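Local structure of secreted effector protein SifA (Salmonella typhimurium, 3CXB) at residues A[207-211]-A[235-239]; A[94-99]-A[110-116]; A[36-40]-A[75-80]; A[156-161]-A[298-304]; A[49-53]-A[64-68]. The protein is a secreted effector required in host cells for endosomal tubulation and formation of Salmonella-induced filaments, and interacts with the host protein PLEKHM2 (SKIP). One frame throughout, in Å; residues are numbered along the deposited sequence.

Contact 1: A[207-211]-A[235-239]; sequences AAKIQ and FLETM
Helix 207-211 and helix 235-239 run in broadly opposite directions, at 138° with their axes 10.0 Å apart, so that A207 comes opposite M239 and I210 opposite F235. No hydrogen bond joins them, and the contact rests on apolar packing. M239 bends at chi2 and chi3, and this curl lays its thioether against the other helix. There M239 SD touches two residues one helical turn apart, the methyl CB of A207 at 3.5 Å and CD1 of I210 at 3.6 Å. A207 offers only a methyl group here, which leaves room for the thioether. The two helices belong to the helical C-terminal half of SifA, which resembles the exchange factor SopE; helix 197-220 begins with the WxxxE sequence. Helix 307-324 covers the same seam, meeting I210 through I310 and A314 and T238 through Q317. F235 carries the other end of the contact. With CG anti to the backbone N (chi1 174°), its ring reaches across until F235 CE1 lies 3.5 Å from A207 O, which approaches the ring edge near its plane. I210 crosses the ring at about a right angle, I210 CG2 lying 3.8 Å from F235 CD1. Q211, bent at chi2, also crosses the ring at about a right angle, its CG 3.7 Å from F235 CE1.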
# COMPACT_ATOMS: atom_id res chain seq x y z
N ALA A 207 13.71 2.68 8.15
CA ALA A 207 14.52 2.51 9.36
C ALA A 207 13.75 3.06 10.56
O ALA A 207 13.81 2.49 11.66
CB ALA A 207 15.88 3.22 9.21
N ALA A 208 13.01 4.15 10.35
CA ALA A 208 12.20 4.72 11.43
C ALA A 208 11.11 3.72 11.86
O ALA A 208 10.80 3.61 13.06
CB ALA A 208 11.56 6.00 10.97
N LYS A 209 10.53 3.02 10.89
CA LYS A 209 9.50 2.03 11.15
C LYS A 209 10.13 0.88 11.94
O LYS A 209 9.54 0.37 12.90
CB LYS A 209 8.94 1.50 9.83
CG LYS A 209 7.44 1.32 9.80
CD LYS A 209 6.74 2.62 10.09
CE LYS A 209 5.28 2.56 9.66
NZ LYS A 209 4.49 3.69 10.24
N ILE A 210 11.33 0.50 11.55
CA ILE A 210 12.02 -0.58 12.23
C ILE A 210 12.29 -0.19 13.67
O ILE A 210 12.23 -1.03 14.56
CB ILE A 210 13.35 -0.96 11.52
CG1 ILE A 210 13.03 -1.55 10.14
CG2 ILE A 210 14.08 -2.00 12.35
CD1 ILE A 210 14.20 -1.65 9.22
N GLN A 211 12.58 1.09 13.90
CA GLN A 211 12.83 1.55 15.26
C GLN A 211 11.57 1.55 16.13
O GLN A 211 11.61 1.16 17.30
CB GLN A 211 13.46 2.95 15.25
CG GLN A 211 14.97 2.92 15.35
CD GLN A 211 15.47 2.18 16.59
OE1 GLN A 211 15.10 2.51 17.72
NE2 GLN A 211 16.30 1.17 16.39
N PHE A 235 17.70 -3.97 15.29
CA PHE A 235 17.65 -2.85 14.36
C PHE A 235 18.63 -2.99 13.19
O PHE A 235 18.29 -2.70 12.05
CB PHE A 235 17.97 -1.54 15.04
CG PHE A 235 18.06 -0.40 14.07
CD1 PHE A 235 16.91 0.24 13.63
CD2 PHE A 235 19.30 0.01 13.57
CE1 PHE A 235 16.98 1.29 12.70
CE2 PHE A 235 19.38 1.06 12.64
CZ PHE A 235 18.22 1.70 12.21
N LEU A 236 19.87 -3.40 13.48
CA LEU A 236 20.87 -3.55 12.43
C LEU A 236 20.61 -4.77 11.56
O LEU A 236 20.88 -4.74 10.35
CB LEU A 236 22.27 -3.69 13.05
CG LEU A 236 22.75 -2.54 13.94
CD1 LEU A 236 24.09 -2.92 14.54
CD2 LEU A 236 22.86 -1.24 13.16
N GLU A 237 20.08 -5.82 12.17
CA GLU A 237 19.79 -7.07 11.49
C GLU A 237 18.64 -6.89 10.50
O GLU A 237 18.76 -7.26 9.33
CB GLU A 237 19.44 -8.15 12.51
CG GLU A 237 19.58 -9.57 12.00
CD GLU A 237 20.76 -10.29 12.63
OE1 GLU A 237 21.14 -11.37 12.11
OE2 GLU A 237 21.30 -9.79 13.64
N THR A 238 17.53 -6.31 10.94
CA THR A 238 16.42 -6.13 10.03
C THR A 238 16.81 -5.12 8.94
O THR A 238 16.43 -5.28 7.78
CB THR A 238 15.14 -5.63 10.74
OG1 THR A 238 15.19 -4.21 10.84
CG2 THR A 238 15.02 -6.24 12.13
N MET A 239 17.56 -4.09 9.30
CA MET A 239 18.00 -3.12 8.29
C MET A 239 18.81 -3.87 7.24
O MET A 239 18.70 -3.62 6.04
CB MET A 239 18.88 -2.04 8.91
CG MET A 239 18.17 -0.98 9.69
SD MET A 239 17.27 0.09 8.60
CE MET A 239 18.45 1.38 8.32

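Contact 2: A[94-99]-A[110-116]; sequences ATIILR and LRITQNT
A94 comes opposite T116 at the open end of an antiparallel β-hairpin, strands 96-101 and 108-114. A94 O and Q114 O share a water, which gives Q114 O a bond of 2.8 Å and A94 O a weak one. T95 and N115 lie side by side and point the same way. I96 pairs with Q114 through two backbone bonds, I96 N to Q114 O at 3.0 Å and Q114 N to I96 O at 2.7 Å. I97, a β-branched residue suited to a strand, forms a non-hydrogen-bonded pair with T113, their CG2 methyls 3.9 Å apart. L98 and I112 form the next hydrogen-bonded pair, with L98 N and I112 O 2.7 Å apart; their side chains share a face with I96 and Q114, and helix 62-75 packs there through L65, T66 and F69. R99 stands across from R111 on the other face, and E108 forms a salt bridge to each guanidinium group, which probably offsets their like charges. Over one face of the R111 guanidinium, I97 CG2 sits 3.7 Å above the plane.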
# COMPACT_ATOMS: atom_id res chain seq x y z
N ALA A 94 -15.37 7.47 -4.75
CA ALA A 94 -15.81 6.43 -3.83
C ALA A 94 -15.50 5.03 -4.35
O ALA A 94 -15.39 4.08 -3.57
CB ALA A 94 -17.31 6.56 -3.56
N THR A 95 -15.36 4.90 -5.66
CA THR A 95 -15.09 3.60 -6.25
C THR A 95 -13.93 3.63 -7.25
O THR A 95 -13.59 4.69 -7.80
CB THR A 95 -16.39 3.07 -6.92
OG1 THR A 95 -16.06 2.09 -7.92
CG2 THR A 95 -17.15 4.21 -7.57
N ILE A 96 -13.29 2.48 -7.45
CA ILE A 96 -12.20 2.36 -8.41
C ILE A 96 -12.23 0.96 -9.03
O ILE A 96 -12.55 -0.02 -8.36
CB ILE A 96 -10.82 2.66 -7.78
CG1 ILE A 96 -9.73 2.53 -8.85
CG2 ILE A 96 -10.57 1.77 -6.61
CD1 ILE A 96 -8.44 3.19 -8.49
N ILE A 97 -11.90 0.88 -10.31
CA ILE A 97 -11.92 -0.38 -11.04
C ILE A 97 -10.60 -0.65 -11.74
O ILE A 97 -9.97 0.28 -12.24
CB ILE A 97 -13.01 -0.34 -12.11
CG1 ILE A 97 -14.30 0.17 -11.48
CG2 ILE A 97 -13.22 -1.70 -12.71
CD1 ILE A 97 -15.43 0.33 -12.46
N LEU A 98 -10.18 -1.91 -11.78
CA LEU A 98 -8.94 -2.28 -12.44
C LEU A 98 -9.41 -3.36 -13.37
O LEU A 98 -10.29 -4.13 -13.00
CB LEU A 98 -7.92 -2.87 -11.45
CG LEU A 98 -7.70 -2.11 -10.14
CD1 LEU A 98 -6.65 -2.81 -9.32
CD2 LEU A 98 -7.25 -0.70 -10.40
N ARG A 99 -8.84 -3.43 -14.56
CA ARG A 99 -9.28 -4.44 -15.50
C ARG A 99 -8.29 -4.76 -16.60
O ARG A 99 -7.39 -3.99 -16.89
CB ARG A 99 -10.60 -3.99 -16.12
CG ARG A 99 -10.55 -2.57 -16.60
CD ARG A 99 -11.86 -2.17 -17.26
NE ARG A 99 -11.78 -0.81 -17.79
CZ ARG A 99 -12.65 -0.28 -18.63
NH1 ARG A 99 -12.48 0.97 -19.05
NH2 ARG A 99 -13.70 -0.99 -19.06
N LEU A 110 -10.90 -9.42 -17.27
CA LEU A 110 -10.84 -9.49 -15.82
C LEU A 110 -11.25 -8.14 -15.29
O LEU A 110 -10.73 -7.11 -15.71
CB LEU A 110 -9.41 -9.83 -15.37
CG LEU A 110 -9.11 -9.99 -13.88
CD1 LEU A 110 -9.76 -11.26 -13.36
CD2 LEU A 110 -7.61 -10.04 -13.66
N ARG A 111 -12.19 -8.13 -14.37
CA ARG A 111 -12.69 -6.88 -13.82
C ARG A 111 -12.57 -6.89 -12.30
O ARG A 111 -13.00 -7.83 -11.65
CB ARG A 111 -14.15 -6.71 -14.21
CG ARG A 111 -14.80 -5.42 -13.77
CD ARG A 111 -16.30 -5.44 -14.09
NE ARG A 111 -16.98 -4.28 -13.53
CZ ARG A 111 -16.80 -3.03 -13.95
NH1 ARG A 111 -17.46 -2.03 -13.37
NH2 ARG A 111 -15.98 -2.79 -14.96
N ILE A 112 -11.99 -5.84 -11.73
CA ILE A 112 -11.85 -5.74 -10.28
C ILE A 112 -12.44 -4.41 -9.87
O ILE A 112 -11.99 -3.36 -10.34
CB ILE A 112 -10.37 -5.72 -9.84
CG1 ILE A 112 -9.73 -7.10 -10.03
CG2 ILE A 112 -10.28 -5.31 -8.39
CD1 ILE A 112 -8.20 -7.10 -9.82
N THR A 113 -13.45 -4.43 -9.01
CA THR A 113 -14.02 -3.17 -8.57
C THR A 113 -13.79 -3.07 -7.08
O THR A 113 -13.78 -4.08 -6.39
CB THR A 113 -15.51 -3.09 -8.89
OG1 THR A 113 -16.22 -4.01 -8.05
CG2 THR A 113 -15.77 -3.47 -10.37
N GLN A 114 -13.57 -1.86 -6.60
CA GLN A 114 -13.34 -1.66 -5.18
C GLN A 114 -14.15 -0.46 -4.74
O GLN A 114 -13.90 0.68 -5.15
CB GLN A 114 -11.85 -1.45 -4.87
CG GLN A 114 -10.90 -2.40 -5.61
CD GLN A 114 -9.51 -2.44 -5.00
OE1 GLN A 114 -9.04 -1.48 -4.37
NE2 GLN A 114 -8.83 -3.56 -5.21
N ASN A 115 -15.13 -0.73 -3.89
CA ASN A 115 -16.00 0.29 -3.36
C ASN A 115 -15.49 0.64 -1.97
O ASN A 115 -14.38 0.27 -1.61
CB ASN A 115 -17.42 -0.25 -3.31
CG ASN A 115 -17.90 -0.74 -4.66
OD1 ASN A 115 -18.03 0.03 -5.60
ND2 ASN A 115 -18.13 -2.04 -4.77
N THR A 116 -16.32 1.32 -1.21
CA THR A 116 -15.97 1.74 0.15
C THR A 116 -15.87 0.64 1.19
O THR A 116 -15.07 0.74 2.12
CB THR A 116 -16.99 2.76 0.66
OG1 THR A 116 -18.31 2.23 0.49
CG2 THR A 116 -16.86 4.07 -0.11
O HOH W 1 -12.45 2.55 -3.68

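Contact 3: A[36-40]-A[75-80]; sequences DFFFS and LACASQ
F37 O accepts the backbone N-H of C77 at 3.1 Å, with an N-H...O angle of 147°, and A76 CA-H also faces this oxygen. The bond ties the loop between helices 25-34 and 42-54 to the point where helix 62-75 ends: A76 is the first residue to leave helical geometry, and its extended backbone turns the N-H of C77 toward F37. Three successive phenylalanines then spread over this exit. The F38 ring comes in edge-on to the L75-A76 peptide, with F38 CD2 3.3 Å from A76 N. The same edge meets side chains, F38 CD2 lying 3.6 Å from L75 CB and F38 CE2 3.7 Å from A76 CB. The single methyl of A76 lets the ring edge come close to the peptide; A46 of helix 42-54 also touches F38. F37 meets a different part of the segment. Its CG lies anti to the carbonyl carbon (chi1 -77°), which offers a ring face to the aliphatic part of Q80: Q80 CG lies over that face, and Q80 CB comes within 3.5 Å of F37 CD2. F39, exposed and poorly ordered, lies at the margin of the contact, where its ring edge is turned to the last helical carbonyl, with F39 CE1 3.4 Å from L75 O.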
# COMPACT_ATOMS: atom_id res chain seq x y z
N ASP A 36 -0.30 -15.12 -23.97
CA ASP A 36 0.72 -14.48 -24.78
C ASP A 36 1.05 -13.08 -24.34
O ASP A 36 1.89 -12.42 -24.94
CB ASP A 36 0.30 -14.47 -26.26
CG ASP A 36 0.02 -15.86 -26.80
OD1 ASP A 36 0.91 -16.74 -26.72
OD2 ASP A 36 -1.11 -16.07 -27.30
N PHE A 37 0.41 -12.62 -23.28
CA PHE A 37 0.67 -11.29 -22.77
C PHE A 37 2.01 -11.21 -22.04
O PHE A 37 2.46 -10.12 -21.69
CB PHE A 37 -0.45 -10.86 -21.83
CG PHE A 37 -1.70 -10.43 -22.53
CD1 PHE A 37 -2.35 -11.29 -23.41
CD2 PHE A 37 -2.25 -9.17 -22.29
CE1 PHE A 37 -3.53 -10.90 -24.06
CE2 PHE A 37 -3.42 -8.77 -22.93
CZ PHE A 37 -4.06 -9.64 -23.82
N PHE A 38 2.63 -12.36 -21.80
CA PHE A 38 3.90 -12.40 -21.07
C PHE A 38 4.98 -13.21 -21.76
O PHE A 38 4.70 -14.22 -22.42
CB PHE A 38 3.66 -12.98 -19.69
CG PHE A 38 2.40 -12.50 -19.05
CD1 PHE A 38 1.22 -13.20 -19.21
CD2 PHE A 38 2.40 -11.36 -18.25
CE1 PHE A 38 0.06 -12.78 -18.58
CE2 PHE A 38 1.25 -10.93 -17.62
CZ PHE A 38 0.07 -11.65 -17.78
N PHE A 39 6.23 -12.77 -21.59
CA PHE A 39 7.38 -13.43 -22.19
C PHE A 39 7.64 -14.85 -21.66
O PHE A 39 6.70 -15.54 -21.26
CB PHE A 39 8.63 -12.58 -22.01
CG PHE A 39 8.97 -12.31 -20.57
CD1 PHE A 39 8.11 -11.56 -19.77
CD2 PHE A 39 10.16 -12.78 -20.02
CE1 PHE A 39 8.42 -11.28 -18.44
CE2 PHE A 39 10.48 -12.51 -18.68
CZ PHE A 39 9.61 -11.76 -17.90
N SER A 40 8.90 -15.25 -21.66
CA SER A 40 9.30 -16.59 -21.22
C SER A 40 8.94 -16.94 -19.77
O SER A 40 7.83 -17.36 -19.48
CB SER A 40 10.81 -16.76 -21.42
OG SER A 40 11.24 -18.04 -20.99
N LEU A 75 4.50 -7.78 -15.49
CA LEU A 75 5.00 -9.00 -16.15
C LEU A 75 4.72 -9.06 -17.65
O LEU A 75 5.41 -9.75 -18.40
CB LEU A 75 4.40 -10.25 -15.50
CG LEU A 75 4.88 -10.62 -14.10
CD1 LEU A 75 4.09 -11.82 -13.58
CD2 LEU A 75 6.38 -10.93 -14.14
N ALA A 76 3.69 -8.35 -18.09
CA ALA A 76 3.34 -8.37 -19.50
C ALA A 76 4.29 -7.47 -20.28
O ALA A 76 4.85 -6.53 -19.73
CB ALA A 76 1.91 -7.91 -19.68
N CYS A 77 4.46 -7.77 -21.57
CA CYS A 77 5.33 -6.97 -22.41
C CYS A 77 4.67 -5.60 -22.61
O CYS A 77 3.46 -5.47 -22.45
CB CYS A 77 5.56 -7.67 -23.76
SG CYS A 77 4.08 -8.03 -24.78
N ALA A 78 5.47 -4.60 -22.94
CA ALA A 78 4.96 -3.24 -23.15
C ALA A 78 3.85 -3.18 -24.19
O ALA A 78 2.94 -2.37 -24.10
CB ALA A 78 6.10 -2.31 -23.55
N SER A 79 3.94 -4.05 -25.19
CA SER A 79 2.93 -4.09 -26.24
C SER A 79 1.54 -4.25 -25.63
O SER A 79 0.61 -3.53 -25.98
CB SER A 79 3.18 -5.28 -27.19
OG SER A 79 4.52 -5.31 -27.65
N GLN A 80 1.42 -5.18 -24.68
CA GLN A 80 0.14 -5.45 -24.04
C GLN A 80 -0.16 -4.68 -22.75
O GLN A 80 -1.23 -4.85 -22.18
CB GLN A 80 0.02 -6.95 -23.76
CG GLN A 80 0.43 -7.82 -24.93
CD GLN A 80 -0.02 -7.24 -26.25
OE1 GLN A 80 -1.18 -6.90 -26.43
NE2 GLN A 80 0.91 -7.14 -27.20

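Contact 4: A[156-161]-A[298-304]; sequences VDYPLP and VFHAIFR
Strand 158-167, the middle strand of a three-stranded antiparallel sheet, packs against the C-terminal end of helix 283-303, where Y158 meets R304. The guanidinium lies flat on the tyrosine ring, centres 3.8 Å apart and planes at 19°, and R304 CD adds a CH-pi contact to the same ring. P159 CD lies over the opposite face, so the ring is sandwiched. R304 reaches this place by bending at chi2 and chi3 just after the helix, which folds it back over the final turn. R304 NH1 bonds A301 O at 2.8 Å, almost straight at 170°, while the bond from NE to H300 O is weak. A cation here should suit the negative end of the helix dipole. The strand meets it through its own carbonyls: V156 O receives a weak bond from NH1, and a water links D157 O (2.7 Å) to R304 NH2 (2.9 Å). D157 and Y158 form a G1 β-bulge opposite S153, D157 having positive phi. Among apolar contacts, V156 CG1 and I302 CG1 are 3.5 Å apart, L160 CB and A301 CB 4.2 Å, and P161 CG and V298 CG2 4.0 Å; A301, small, lets the strand lie close. H300 turns a ring edge to the tyrosine hydroxyl, H300 CE1 3.3 Å from Y158 OH. Helix 62-75 takes both polar ends, T66 bonding Y158 OH and E67 bonding H300 NE2.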
# COMPACT_ATOMS: atom_id res chain seq x y z
N VAL A 156 3.58 6.88 -10.02
CA VAL A 156 3.97 5.72 -9.22
C VAL A 156 3.46 4.44 -9.89
O VAL A 156 3.81 3.33 -9.49
CB VAL A 156 3.35 5.80 -7.83
CG1 VAL A 156 4.04 6.85 -7.01
CG2 VAL A 156 1.88 6.11 -7.95
N ASP A 157 2.65 4.62 -10.94
CA ASP A 157 2.02 3.53 -11.69
C ASP A 157 1.31 2.62 -10.69
O ASP A 157 1.56 1.41 -10.62
CB ASP A 157 3.05 2.76 -12.49
CG ASP A 157 2.42 1.68 -13.32
OD1 ASP A 157 1.18 1.67 -13.46
OD2 ASP A 157 3.17 0.84 -13.84
N TYR A 158 0.41 3.22 -9.93
CA TYR A 158 -0.32 2.50 -8.92
C TYR A 158 -1.34 3.48 -8.36
O TYR A 158 -1.14 4.69 -8.45
CB TYR A 158 0.63 2.13 -7.79
CG TYR A 158 0.16 0.98 -6.94
CD1 TYR A 158 0.34 -0.34 -7.37
CD2 TYR A 158 -0.44 1.20 -5.71
CE1 TYR A 158 -0.04 -1.41 -6.58
CE2 TYR A 158 -0.82 0.13 -4.90
CZ TYR A 158 -0.62 -1.18 -5.34
OH TYR A 158 -0.97 -2.26 -4.55
N PRO A 159 -2.45 2.98 -7.79
CA PRO A 159 -3.39 3.97 -7.26
C PRO A 159 -2.84 4.51 -5.95
O PRO A 159 -2.19 3.80 -5.19
CB PRO A 159 -4.67 3.16 -7.09
CG PRO A 159 -4.19 1.78 -6.89
CD PRO A 159 -3.06 1.65 -7.86
N LEU A 160 -3.08 5.80 -5.70
CA LEU A 160 -2.59 6.39 -4.46
C LEU A 160 -3.70 7.17 -3.79
O LEU A 160 -4.65 7.63 -4.44
CB LEU A 160 -1.38 7.31 -4.75
CG LEU A 160 -1.56 8.76 -5.27
CD1 LEU A 160 -2.64 8.80 -6.36
CD2 LEU A 160 -1.96 9.68 -4.13
N PRO A 161 -3.60 7.33 -2.46
CA PRO A 161 -4.59 8.05 -1.64
C PRO A 161 -5.03 9.38 -2.26
O PRO A 161 -4.33 10.38 -2.15
CB PRO A 161 -3.84 8.25 -0.32
CG PRO A 161 -2.95 7.08 -0.27
CD PRO A 161 -2.42 6.99 -1.65
N VAL A 298 0.89 5.76 0.87
CA VAL A 298 1.56 6.53 -0.17
C VAL A 298 2.89 5.85 -0.42
O VAL A 298 3.27 5.56 -1.57
CB VAL A 298 1.85 7.98 0.29
CG1 VAL A 298 2.76 8.63 -0.72
CG2 VAL A 298 0.56 8.80 0.41
N PHE A 299 3.58 5.57 0.67
CA PHE A 299 4.86 4.92 0.63
C PHE A 299 4.73 3.59 -0.09
O PHE A 299 5.53 3.27 -0.99
CB PHE A 299 5.39 4.72 2.05
CG PHE A 299 6.70 4.00 2.11
CD1 PHE A 299 6.79 2.65 1.77
CD2 PHE A 299 7.86 4.67 2.49
CE1 PHE A 299 8.01 1.98 1.80
CE2 PHE A 299 9.09 4.02 2.53
CZ PHE A 299 9.17 2.67 2.18
N HIS A 300 3.72 2.80 0.29
CA HIS A 300 3.52 1.50 -0.34
C HIS A 300 3.21 1.64 -1.81
O HIS A 300 3.55 0.76 -2.60
CB HIS A 300 2.40 0.70 0.34
CG HIS A 300 1.99 -0.53 -0.42
ND1 HIS A 300 1.03 -0.50 -1.41
CD2 HIS A 300 2.44 -1.80 -0.36
CE1 HIS A 300 0.91 -1.71 -1.93
NE2 HIS A 300 1.75 -2.52 -1.31
N ALA A 301 2.56 2.74 -2.16
CA ALA A 301 2.20 3.02 -3.54
C ALA A 301 3.48 3.21 -4.35
O ALA A 301 3.59 2.76 -5.49
CB ALA A 301 1.36 4.28 -3.59
N ILE A 302 4.46 3.87 -3.72
CA ILE A 302 5.73 4.15 -4.40
C ILE A 302 6.70 2.98 -4.44
O ILE A 302 7.10 2.55 -5.52
CB ILE A 302 6.46 5.35 -3.75
CG1 ILE A 302 5.62 6.62 -3.94
CG2 ILE A 302 7.85 5.53 -4.37
CD1 ILE A 302 6.03 7.71 -3.01
N PHE A 303 7.08 2.48 -3.28
CA PHE A 303 8.05 1.39 -3.23
C PHE A 303 7.46 -0.01 -3.34
O PHE A 303 8.20 -0.99 -3.49
CB PHE A 303 8.88 1.49 -1.95
CG PHE A 303 9.45 2.87 -1.71
CD1 PHE A 303 8.66 3.86 -1.14
CD2 PHE A 303 10.73 3.19 -2.15
CE1 PHE A 303 9.13 5.15 -1.01
CE2 PHE A 303 11.21 4.48 -2.01
CZ PHE A 303 10.41 5.46 -1.45
N ARG A 304 6.13 -0.10 -3.27
CA ARG A 304 5.45 -1.39 -3.34
C ARG A 304 6.00 -2.31 -2.25
O ARG A 304 6.36 -3.46 -2.50
CB ARG A 304 5.64 -2.05 -4.70
CG ARG A 304 4.43 -2.88 -5.11
CD ARG A 304 3.12 -2.04 -5.04
NE ARG A 304 3.24 -0.72 -5.68
CZ ARG A 304 3.41 -0.52 -6.98
NH1 ARG A 304 3.53 0.71 -7.46
NH2 ARG A 304 3.44 -1.54 -7.83
O HOH W 2 3.59 -0.32 -10.50

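Contact 5: A[49-53]-A[64-68]; sequences CLHEM and RLTEI
E52 and R64 form the polar part of the contact, a salt bridge spanning two antiparallel helices, 42-54 and 62-75, whose segments run at 159° with axes 10.4 Å apart. The arginine grips the carboxylate side-on with two nitrogens: R64 NE bonds OE1 of E52 at 2.6 Å, nearly straight at 177°, and R64 NH1 bonds OE2 of E52 at 2.8 Å. Both oxygens are met on their syn side, though the carboxylate is turned 35° from the guanidinium plane. E52 reaches across fully extended, and R64, bent at chi2, presents that edge to it. Along its own helix R64 NH2 bonds E67 OE2 at 2.7 Å, and E71 is a further acidic partner of the same nitrogen. Apolar contacts lie beneath. I68 is central: its CG2 touches C49 CB at 3.8 Å and its CD1 touches M53 CB at 4.1 Å, while CG1 sits 3.6 Å above a face of the R64 guanidinium. The branched isoleucine can thus touch the other helix with two methyls and also lie under the arginine. M53, long and flexible, stretches to L65; M53 SD lies 4.4 Å from L65 CD2, a loose contact, and both continue into the hydrophobic core under strands 108-114 and 118-123. With three acidic partners around one arginine and a hydrocarbon over its face, the guanidinium is held in orientation, and the cluster probably favours charged carboxylates while relieving the repulsion between them.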
# COMPACT_ATOMS: atom_id res chain seq x y z
N CYS A 49 0.32 -15.94 -10.02
CA CYS A 49 -0.38 -14.74 -9.59
C CYS A 49 -1.88 -15.00 -9.65
O CYS A 49 -2.59 -14.91 -8.64
CB CYS A 49 -0.07 -13.58 -10.52
SG CYS A 49 1.43 -12.69 -10.17
N LEU A 50 -2.36 -15.32 -10.84
CA LEU A 50 -3.76 -15.60 -11.06
C LEU A 50 -4.24 -16.61 -10.04
O LEU A 50 -5.29 -16.44 -9.41
CB LEU A 50 -3.98 -16.15 -12.46
CG LEU A 50 -3.78 -15.16 -13.61
CD1 LEU A 50 -3.69 -15.90 -14.94
CD2 LEU A 50 -4.94 -14.17 -13.62
N HIS A 51 -3.46 -17.68 -9.86
CA HIS A 51 -3.86 -18.70 -8.92
C HIS A 51 -4.09 -18.12 -7.54
O HIS A 51 -5.13 -18.35 -6.93
CB HIS A 51 -2.84 -19.81 -8.82
CG HIS A 51 -3.16 -20.81 -7.76
ND1 HIS A 51 -2.78 -20.65 -6.44
CD2 HIS A 51 -3.85 -21.98 -7.81
CE1 HIS A 51 -3.22 -21.68 -5.73
NE2 HIS A 51 -3.88 -22.49 -6.54
N GLU A 52 -3.12 -17.35 -7.05
CA GLU A 52 -3.27 -16.75 -5.73
C GLU A 52 -4.50 -15.84 -5.70
O GLU A 52 -5.22 -15.75 -4.70
CB GLU A 52 -2.05 -15.91 -5.36
CG GLU A 52 -2.23 -15.12 -4.06
CD GLU A 52 -1.08 -14.19 -3.77
OE1 GLU A 52 -1.15 -13.41 -2.80
OE2 GLU A 52 -0.08 -14.23 -4.51
N MET A 53 -4.74 -15.18 -6.82
CA MET A 53 -5.82 -14.22 -6.91
C MET A 53 -7.22 -14.75 -6.97
O MET A 53 -8.12 -14.19 -6.34
CB MET A 53 -5.62 -13.30 -8.11
CG MET A 53 -6.75 -12.31 -8.30
SD MET A 53 -6.50 -11.33 -9.78
CE MET A 53 -8.06 -11.45 -10.55
N ARG A 64 -3.74 -6.69 -1.34
CA ARG A 64 -3.01 -7.72 -2.09
C ARG A 64 -3.63 -7.89 -3.48
O ARG A 64 -2.95 -8.26 -4.45
CB ARG A 64 -3.03 -9.03 -1.31
CG ARG A 64 -2.35 -10.20 -2.00
CD ARG A 64 -0.90 -9.90 -2.30
NE ARG A 64 -0.26 -10.98 -3.05
CZ ARG A 64 0.78 -10.80 -3.86
NH1 ARG A 64 1.30 -11.83 -4.51
NH2 ARG A 64 1.29 -9.58 -4.02
N LEU A 65 -4.93 -7.62 -3.58
CA LEU A 65 -5.63 -7.69 -4.86
C LEU A 65 -4.99 -6.69 -5.81
O LEU A 65 -4.58 -7.06 -6.91
CB LEU A 65 -7.10 -7.30 -4.72
CG LEU A 65 -8.10 -8.06 -5.61
CD1 LEU A 65 -9.43 -7.40 -5.51
CD2 LEU A 65 -7.65 -8.11 -7.02
N THR A 66 -4.91 -5.42 -5.41
CA THR A 66 -4.32 -4.41 -6.29
C THR A 66 -2.88 -4.73 -6.66
O THR A 66 -2.49 -4.52 -7.82
CB THR A 66 -4.36 -3.00 -5.69
OG1 THR A 66 -3.42 -2.92 -4.61
CG2 THR A 66 -5.76 -2.69 -5.15
N GLU A 67 -2.09 -5.24 -5.71
CA GLU A 67 -0.70 -5.54 -6.04
C GLU A 67 -0.62 -6.52 -7.17
O GLU A 67 0.08 -6.30 -8.17
CB GLU A 67 0.06 -6.15 -4.85
CG GLU A 67 0.35 -5.24 -3.68
CD GLU A 67 0.98 -5.99 -2.53
OE1 GLU A 67 1.34 -5.34 -1.52
OE2 GLU A 67 1.12 -7.23 -2.64
N ILE A 68 -1.34 -7.63 -7.02
CA ILE A 68 -1.29 -8.70 -8.00
C ILE A 68 -1.61 -8.20 -9.37
O ILE A 68 -1.05 -8.67 -10.38
CB ILE A 68 -2.24 -9.84 -7.64
CG1 ILE A 68 -1.88 -10.38 -6.25
CG2 ILE A 68 -2.10 -10.96 -8.66
CD1 ILE A 68 -2.89 -11.40 -5.68

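Overall arrangement
From the N terminus, contact 3 opens first, joining 36-40 to 75-80 around the early helices, and contact 5, the pairing of helices 42-54 and 62-75, closes inside it. Contact 2 follows in series as a hairpin of the five-stranded sheet. Contact 4 then closes the longest loop, 156-161 to 298-304, and contact 1 nests within it, about 21 Å away between centres; no loops cross. Helix 62-75 connects much of this. It packs on the hairpin of contact 2 through L65 and T66, and reaches contact 4 through T66 and E67. I96 of contact 2 also touches P159. Contact 1 stands apart, on the far side of the chain's centre from contact 2.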